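Local coordinates for PROTEIN (hypothetical protein EF0366) (Enterococcus faecalis, PDB 1VPY) that is of unknown function but belongs to the DUF72 family, folds as a TIM alpha/beta barrel and carries bound zinc ions in the crystal, at residues A[66-69]-A[70-73]; A[230-233]-A[234-237]; A[263-266]-A[267-271]. One frame throughout, in Å; residues are numbered along the deposited sequence.

Contact 1 (A[66-69]-A[70-73]); sequences AVPE and NFRF
Val67 meets two phenylalanines, Phe71 and Phe73, at the point where the loop after helix 57-65 turns into strand 72-76, the third strand of this TIM barrel. Its CG1 methyl lies over one face of the Phe71 ring as a CH-pi contact, 4.0 Å from the ring centroid and 24° off the normal, displaced toward the rim. The other methyl, CG2, comes to the edge of the Phe73 ring, 3.6 Å from Phe73 CE1. The two aromatic side chains also meet each other, for Phe71 CE2 sits over the centre of the Phe73 ring, 3.7 Å above its plane. With CG anti to the backbone N (chi1 176°) the Phe71 ring reaches Val67, and a nearly perpendicular chi2 turns its face to the methyl. Leu35 and Ala39 of helix 35-41 pack on Val67, while Val45 of strand 44-47 touches both phenylalanines.

Farther out, Pro68 CD approaches Phe71 CB at 3.9 Å. The chain reverses here in a beta turn, closed by a weak but fairly straight bond from Phe71 N to Pro68 O at 3.3 Å. Lys113 NZ bonds to Val67 O and, weakly, to Pro68 O. At the turn's corners Glu69 and Asn70 point the same way side by side, their carboxylate and amide planes 72° apart. The polar edge finishes at Arg72, whose chain bends at chi2 and folds back along the turn. Its NH1 hydrogen-bonds to Phe71 O at 3.1 Å, approaching from above the carbonyl plane, and has Glu69 O at the edge of the guanidinium, 3.9 Å from NH1.

Contact 2 (A[230-233]-A[234-237]); sequences NTQE and IADL
Residues 231-237 make the first turns of helix 231-245, and successive backbone bonds join the two segments from i+4 to i: Ile234 N to Asn230 O, Ala235 N to Thr231 O, Asp236 N to Gln232 O and Leu237 N to Glu233 O. Asn230 sits just ahead of the helix, and its side chain turns back over the first turn. With CG between the backbone N and the carbonyl carbon (chi1 61°), its OD1 accepts from Glu233 N at 2.7 Å, the N-H arriving nearly along the C=O axis. Glu233 returns the bond: its OE1 accepts from Asn230 N at 3.0 Å, on the anti side of the carboxylate and 20° out of its plane. The other oxygen, Glu233 OE2, is hydrogen-bonded to Tyr227 OH, with Arg208 making a long, weak ion pair to it. Both oxygens of the carboxylate are thus bonded, which should restrain its rotation.

On another side of the helix Gln232 bends at chi2 toward Asp236. Gln232 OE1 comes to 3.7 Å from Asp236 OD1 with the amide and carboxylate planes 27° apart, two acceptors near each other rather than a bond. Ile234 and Leu237 are buried, and Tyr229 touches both. The reciprocal pair Asn230-Glu233 is a capping box, closing the N-terminus of the helix that links the seventh and eighth strands of the barrel.

Contact 3 (A[263-266]-A[267-271]); sequences AAEN and ALQMQ
The backbone of 263-271 runs as uninterrupted alpha-helix, part of helix 260-273, which follows the eighth strand of the TIM barrel. Bonds across the two segments go from Ala267 N to Ala263 O, Leu268 N to Ala264 O, Gln269 N to Glu265 O and Met270 N to Asn266 O. One side of the helix carries small and apolar groups onto the barrel: Ala263, Ala267 and Met270, the last a selenomethionine, all touch Phe255 of strand 250-255, and Ala263 also meets Leu18. Leu268, by contrast, lies on the exposed side.

Gln269 reaches back toward the preceding turn, with CG anti to its carbonyl carbon (chi1 -83°) and the chain extended beyond. Its amide oxygen arrives between two residues, with Gln269 OE1 3.5 Å from Glu265 CG. A bound zinc ion lies about 3 Å from the Gln269 side chain. Asn266 is held chiefly from outside: both ends of its amide are satisfied elsewhere, OD1 accepting from Tyr229 N and, weakly, from Asn257 ND2. Its link to Gln269 is secondary. The two amides lie side by side with their planes 83° apart, and Asn266 ND2 gives a weak hydrogen bond to Gln269 OE1 at 3.4 Å.

Overall arrangement
Contacts 2 and 3 pack against each other, their centres 11 Å apart: helices 231-245 and 260-273 flank the eighth strand in sequence. Ile234 is the link, with its CG2 3.6 Å from Met270 CG, its CG1 3.6 Å from Gln269 NE2 and its CD1 3.8 Å from Asn266 CB. Tyr229 also serves both, touching Ile234 and bonding to Asn266. Contact 1, at the start of the third strand, stands apart, with nearest atoms about 11 Å from contact 3 and about 19 Å from contact 2. A bound zinc ion lies about 3 Å from the Gln269 side chain, and one about 5 Å from that of Thr231; from the Phe71 side chain a zinc is about 12 Å away.

Contact 1 (A[66-69]-A[70-73])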
loop_
_atom_site.group_PDB
_atom_site.type_symbol
_atom_site.label_atom_id
_atom_site.label_comp_id
_atom_site.label_asym_id
_atom_site.label_seq_id
_atom_site.Cartn_x
_atom_site.Cartn_y
_atom_site.Cartn_z
ATOM N N ALA A 66 15.742 -13.824 -1.821
ATOM C CA ALA A 66 14.830 -14.967 -1.962
ATOM C C ALA A 66 13.841 -14.857 -3.121
ATOM O O ALA A 66 13.151 -15.829 -3.451
ATOM C CB ALA A 66 14.074 -15.192 -0.666
ATOM N N VAL A 67 13.774 -13.677 -3.728
ATOM C CA VAL A 67 12.819 -13.402 -4.804
ATOM C C VAL A 67 13.525 -13.182 -6.165
ATOM O O VAL A 67 14.713 -12.842 -6.193
ATOM C CB VAL A 67 11.904 -12.207 -4.433
ATOM C CG1 VAL A 67 11.139 -12.504 -3.151
ATOM C CG2 VAL A 67 12.708 -10.933 -4.287
ATOM N N PRO A 68 12.805 -13.390 -7.295
ATOM C CA PRO A 68 13.371 -13.154 -8.632
ATOM C C PRO A 68 13.856 -11.719 -8.861
ATOM O O PRO A 68 13.498 -10.803 -8.106
ATOM C CB PRO A 68 12.193 -13.455 -9.568
ATOM C CG PRO A 68 11.337 -14.375 -8.803
ATOM C CD PRO A 68 11.415 -13.876 -7.390
ATOM N N GLU A 69 14.656 -11.540 -9.912
ATOM C CA GLU A 69 15.273 -10.249 -10.242
ATOM C C GLU A 69 14.295 -9.065 -10.315
ATOM O O GLU A 69 14.672 -7.942 -10.006
ATOM C CB GLU A 69 16.100 -10.356 -11.537
ATOM C CG GLU A 69 15.311 -10.816 -12.767
ATOM C CD GLU A 69 16.201 -11.134 -13.973
ATOM O OE1 GLU A 69 17.330 -11.655 -13.784
ATOM O OE2 GLU A 69 15.759 -10.867 -15.117
ATOM N N ASN A 70 13.054 -9.308 -10.722
ATOM C CA ASN A 70 12.093 -8.215 -10.830
ATOM C C ASN A 70 10.749 -8.493 -10.152
ATOM O O ASN A 70 9.675 -8.234 -10.708
ATOM C CB ASN A 70 11.941 -7.732 -12.279
ATOM C CG ASN A 70 11.624 -8.853 -13.232
ATOM O OD1 ASN A 70 10.635 -9.570 -13.052
ATOM N ND2 ASN A 70 12.463 -9.018 -14.261
ATOM N N PHE A 71 10.845 -9.026 -8.939
ATOM C CA PHE A 71 9.738 -9.126 -8.014
ATOM C C PHE A 71 9.693 -7.806 -7.249
ATOM O O PHE A 71 10.728 -7.185 -7.017
ATOM C CB PHE A 71 10.020 -10.292 -7.063
ATOM C CG PHE A 71 9.001 -10.463 -5.974
ATOM C CD1 PHE A 71 7.897 -11.285 -6.165
ATOM C CD2 PHE A 71 9.158 -9.824 -4.747
ATOM C CE1 PHE A 71 6.946 -11.447 -5.151
ATOM C CE2 PHE A 71 8.212 -9.978 -3.729
ATOM C CZ PHE A 71 7.107 -10.793 -3.936
ATOM N N ARG A 72 8.506 -7.356 -6.867
ATOM C CA ARG A 72 8.414 -6.100 -6.128
ATOM C C ARG A 72 7.803 -6.262 -4.749
ATOM O O ARG A 72 6.967 -7.139 -4.527
ATOM C CB ARG A 72 7.679 -5.028 -6.935
ATOM C CG ARG A 72 8.359 -4.683 -8.264
ATOM C CD ARG A 72 9.695 -3.963 -8.093
ATOM N NE ARG A 72 10.316 -3.722 -9.393
ATOM C CZ ARG A 72 11.369 -4.384 -9.865
ATOM N NH1 ARG A 72 11.959 -5.328 -9.144
ATOM N NH2 ARG A 72 11.842 -4.091 -11.064
ATOM N N PHE A 73 8.242 -5.400 -3.833
ATOM C CA PHE A 73 7.769 -5.395 -2.459
ATOM C C PHE A 73 7.062 -4.093 -2.173
ATOM O O PHE A 73 7.579 -3.021 -2.485
ATOM C CB PHE A 73 8.945 -5.477 -1.486
ATOM C CG PHE A 73 9.667 -6.789 -1.483
ATOM C CD1 PHE A 73 10.688 -7.038 -2.395
ATOM C CD2 PHE A 73 9.362 -7.760 -0.536
ATOM C CE1 PHE A 73 11.377 -8.243 -2.378
ATOM C CE2 PHE A 73 10.044 -8.962 -0.505
ATOM C CZ PHE A 73 11.053 -9.209 -1.431
#

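Contact 2 (A[230-233]-A[234-237])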
loop_
_atom_site.group_PDB
_atom_site.type_symbol
_atom_site.label_atom_id
_atom_site.label_comp_id
_atom_site.label_asym_id
_atom_site.label_seq_id
_atom_site.Cartn_x
_atom_site.Cartn_y
_atom_site.Cartn_z
ATOM N N ASN A 230 -16.866 -11.179 -5.275
ATOM C CA ASN A 230 -17.571 -12.013 -6.250
ATOM C C ASN A 230 -17.162 -11.660 -7.670
ATOM O O ASN A 230 -16.360 -10.750 -7.877
ATOM C CB ASN A 230 -19.099 -11.929 -6.074
ATOM C CG ASN A 230 -19.650 -10.518 -6.263
ATOM O OD1 ASN A 230 -19.164 -9.742 -7.088
ATOM N ND2 ASN A 230 -20.682 -10.187 -5.500
ATOM N N THR A 231 -17.729 -12.374 -8.636
ATOM C CA THR A 231 -17.380 -12.213 -10.043
ATOM C C THR A 231 -17.669 -10.791 -10.542
ATOM O O THR A 231 -16.845 -10.201 -11.247
ATOM C CB THR A 231 -18.082 -13.287 -10.907
ATOM O OG1 THR A 231 -17.904 -14.565 -10.291
ATOM C CG2 THR A 231 -17.492 -13.345 -12.315
ATOM N N GLN A 232 -18.817 -10.237 -10.151
ATOM C CA GLN A 232 -19.180 -8.871 -10.529
ATOM C C GLN A 232 -18.260 -7.822 -9.905
ATOM O O GLN A 232 -17.890 -6.846 -10.562
ATOM C CB GLN A 232 -20.646 -8.569 -10.199
ATOM C CG GLN A 232 -21.152 -7.228 -10.738
ATOM C CD GLN A 232 -21.153 -7.158 -12.259
ATOM O OE1 GLN A 232 -20.308 -6.497 -12.868
ATOM N NE2 GLN A 232 -22.101 -7.847 -12.879
ATOM N N GLU A 233 -17.885 -8.018 -8.648
ATOM C CA GLU A 233 -16.973 -7.088 -7.990
ATOM C C GLU A 233 -15.585 -7.126 -8.617
ATOM O O GLU A 233 -14.997 -6.071 -8.890
ATOM C CB GLU A 233 -16.926 -7.334 -6.487
ATOM C CG GLU A 233 -18.243 -6.991 -5.809
ATOM C CD GLU A 233 -18.357 -7.525 -4.398
ATOM O OE1 GLU A 233 -17.763 -8.583 -4.078
ATOM O OE2 GLU A 233 -19.068 -6.876 -3.606
ATOM N N ILE A 234 -15.072 -8.329 -8.873
ATOM C CA ILE A 234 -13.784 -8.466 -9.565
ATOM C C ILE A 234 -13.842 -7.809 -10.944
ATOM O O ILE A 234 -12.844 -7.265 -11.409
ATOM C CB ILE A 234 -13.321 -9.945 -9.702
ATOM C CG1 ILE A 234 -13.129 -10.600 -8.328
ATOM C CG2 ILE A 234 -12.043 -10.051 -10.533
ATOM C CD1 ILE A 234 -12.052 -9.978 -7.484
ATOM N N ALA A 235 -15.012 -7.851 -11.583
ATOM C CA ALA A 235 -15.202 -7.223 -12.885
ATOM C C ALA A 235 -15.157 -5.700 -12.791
ATOM O O ALA A 235 -14.514 -5.052 -13.618
ATOM C CB ALA A 235 -16.509 -7.683 -13.522
ATOM N N ASP A 236 -15.843 -5.138 -11.792
ATOM C CA ASP A 236 -15.860 -3.691 -11.573
ATOM C C ASP A 236 -14.453 -3.203 -11.274
ATOM O O ASP A 236 -13.968 -2.269 -11.917
ATOM C CB ASP A 236 -16.792 -3.312 -10.419
ATOM C CG ASP A 236 -18.267 -3.578 -10.726
ATOM O OD1 ASP A 236 -18.717 -3.347 -11.868
ATOM O OD2 ASP A 236 -18.988 -4.015 -9.801
ATOM N N LEU A 237 -13.791 -3.861 -10.323
ATOM C CA LEU A 237 -12.450 -3.469 -9.878
ATOM C C LEU A 237 -11.397 -3.631 -10.966
ATOM O O LEU A 237 -10.402 -2.905 -10.980
ATOM C CB LEU A 237 -12.031 -4.261 -8.640
ATOM C CG LEU A 237 -12.882 -4.145 -7.381
ATOM C CD1 LEU A 237 -12.566 -5.279 -6.422
ATOM C CD2 LEU A 237 -12.710 -2.800 -6.704
#

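Contact 3 (A[263-266]-A[267-271])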
loop_
_atom_site.group_PDB
_atom_site.type_symbol
_atom_site.label_atom_id
_atom_site.label_comp_id
_atom_site.label_asym_id
_atom_site.label_seq_id
_atom_site.Cartn_x
_atom_site.Cartn_y
_atom_site.Cartn_z
ATOM N N ALA A 263 -8.191 -13.834 -0.630
ATOM C CA ALA A 263 -7.362 -12.877 -1.341
ATOM C C ALA A 263 -6.686 -13.529 -2.550
ATOM O O ALA A 263 -6.730 -12.983 -3.653
ATOM C CB ALA A 263 -6.332 -12.277 -0.398
ATOM N N ALA A 264 -6.090 -14.702 -2.347
ATOM C CA ALA A 264 -5.418 -15.438 -3.420
ATOM C C ALA A 264 -6.368 -15.925 -4.513
ATOM O O ALA A 264 -5.981 -16.004 -5.675
ATOM C CB ALA A 264 -4.623 -16.607 -2.856
ATOM N N GLU A 265 -7.602 -16.261 -4.141
ATOM C CA GLU A 265 -8.609 -16.681 -5.110
ATOM C C GLU A 265 -9.003 -15.471 -5.956
ATOM O O GLU A 265 -8.949 -15.523 -7.187
ATOM C CB GLU A 265 -9.828 -17.290 -4.405
ATOM C CG GLU A 265 -10.881 -17.909 -5.333
ATOM C CD GLU A 265 -10.538 -19.331 -5.791
ATOM O OE1 GLU A 265 -9.529 -19.901 -5.310
ATOM O OE2 GLU A 265 -11.294 -19.885 -6.627
ATOM N N ASN A 266 -9.358 -14.377 -5.286
ATOM C CA ASN A 266 -9.711 -13.136 -5.960
ATOM C C ASN A 266 -8.609 -12.601 -6.888
ATOM O O ASN A 266 -8.898 -12.167 -8.007
ATOM C CB ASN A 266 -10.119 -12.062 -4.948
ATOM C CG ASN A 266 -11.428 -12.377 -4.240
ATOM O OD1 ASN A 266 -11.733 -11.777 -3.211
ATOM N ND2 ASN A 266 -12.212 -13.307 -4.787
ATOM N N ALA A 267 -7.359 -12.627 -6.422
ATOM C CA ALA A 267 -6.231 -12.175 -7.237
ATOM C C ALA A 267 -6.038 -13.061 -8.476
ATOM O O ALA A 267 -5.784 -12.561 -9.567
ATOM C CB ALA A 267 -4.958 -12.101 -6.410
ATOM N N LEU A 268 -6.188 -14.370 -8.305
ATOM C CA LEU A 268 -6.119 -15.310 -9.426
ATOM C C LEU A 268 -7.277 -15.110 -10.402
ATOM O O LEU A 268 -7.131 -15.381 -11.591
ATOM C CB LEU A 268 -6.056 -16.758 -8.926
ATOM C CG LEU A 268 -4.693 -17.414 -8.616
ATOM C CD1 LEU A 268 -3.597 -16.483 -7.996
ATOM C CD2 LEU A 268 -4.899 -18.664 -7.745
ATOM N N GLN A 269 -8.413 -14.619 -9.901
ATOM C CA GLN A 269 -9.551 -14.262 -10.758
ATOM C C GLN A 269 -9.233 -13.055 -11.631
ATOM O O GLN A 269 -9.382 -13.118 -12.852
ATOM C CB GLN A 269 -10.820 -13.999 -9.936
ATOM C CG GLN A 269 -11.593 -15.257 -9.551
ATOM C CD GLN A 269 -12.625 -15.004 -8.460
ATOM O OE1 GLN A 269 -12.517 -15.536 -7.346
ATOM N NE2 GLN A 269 -13.630 -14.185 -8.774
HETATM N N MSE A 270 -8.794 -11.967 -10.994
HETATM C CA MSE A 270 -8.410 -10.741 -11.684
HETATM C C MSE A 270 -7.397 -10.999 -12.789
HETATM O O MSE A 270 -7.582 -10.583 -13.932
HETATM C CB MSE A 270 -7.832 -9.746 -10.694
HETATM C CG MSE A 270 -8.737 -8.558 -10.399
HETATM SE SE MSE A 270 -7.717 -6.908 -10.023
HETATM C CE MSE A 270 -6.286 -7.189 -11.289
ATOM N N GLN A 271 -6.327 -11.693 -12.421
ATOM C CA GLN A 271 -5.288 -12.132 -13.332
ATOM C C GLN A 271 -5.838 -12.806 -14.595
ATOM O O GLN A 271 -5.280 -12.629 -15.681
ATOM C CB GLN A 271 -4.382 -13.102 -12.586
ATOM C CG GLN A 271 -3.027 -13.350 -13.215
ATOM C CD GLN A 271 -2.023 -13.810 -12.180
ATOM O OE1 GLN A 271 -1.547 -14.946 -12.219
ATOM N NE2 GLN A 271 -1.712 -12.927 -11.225
#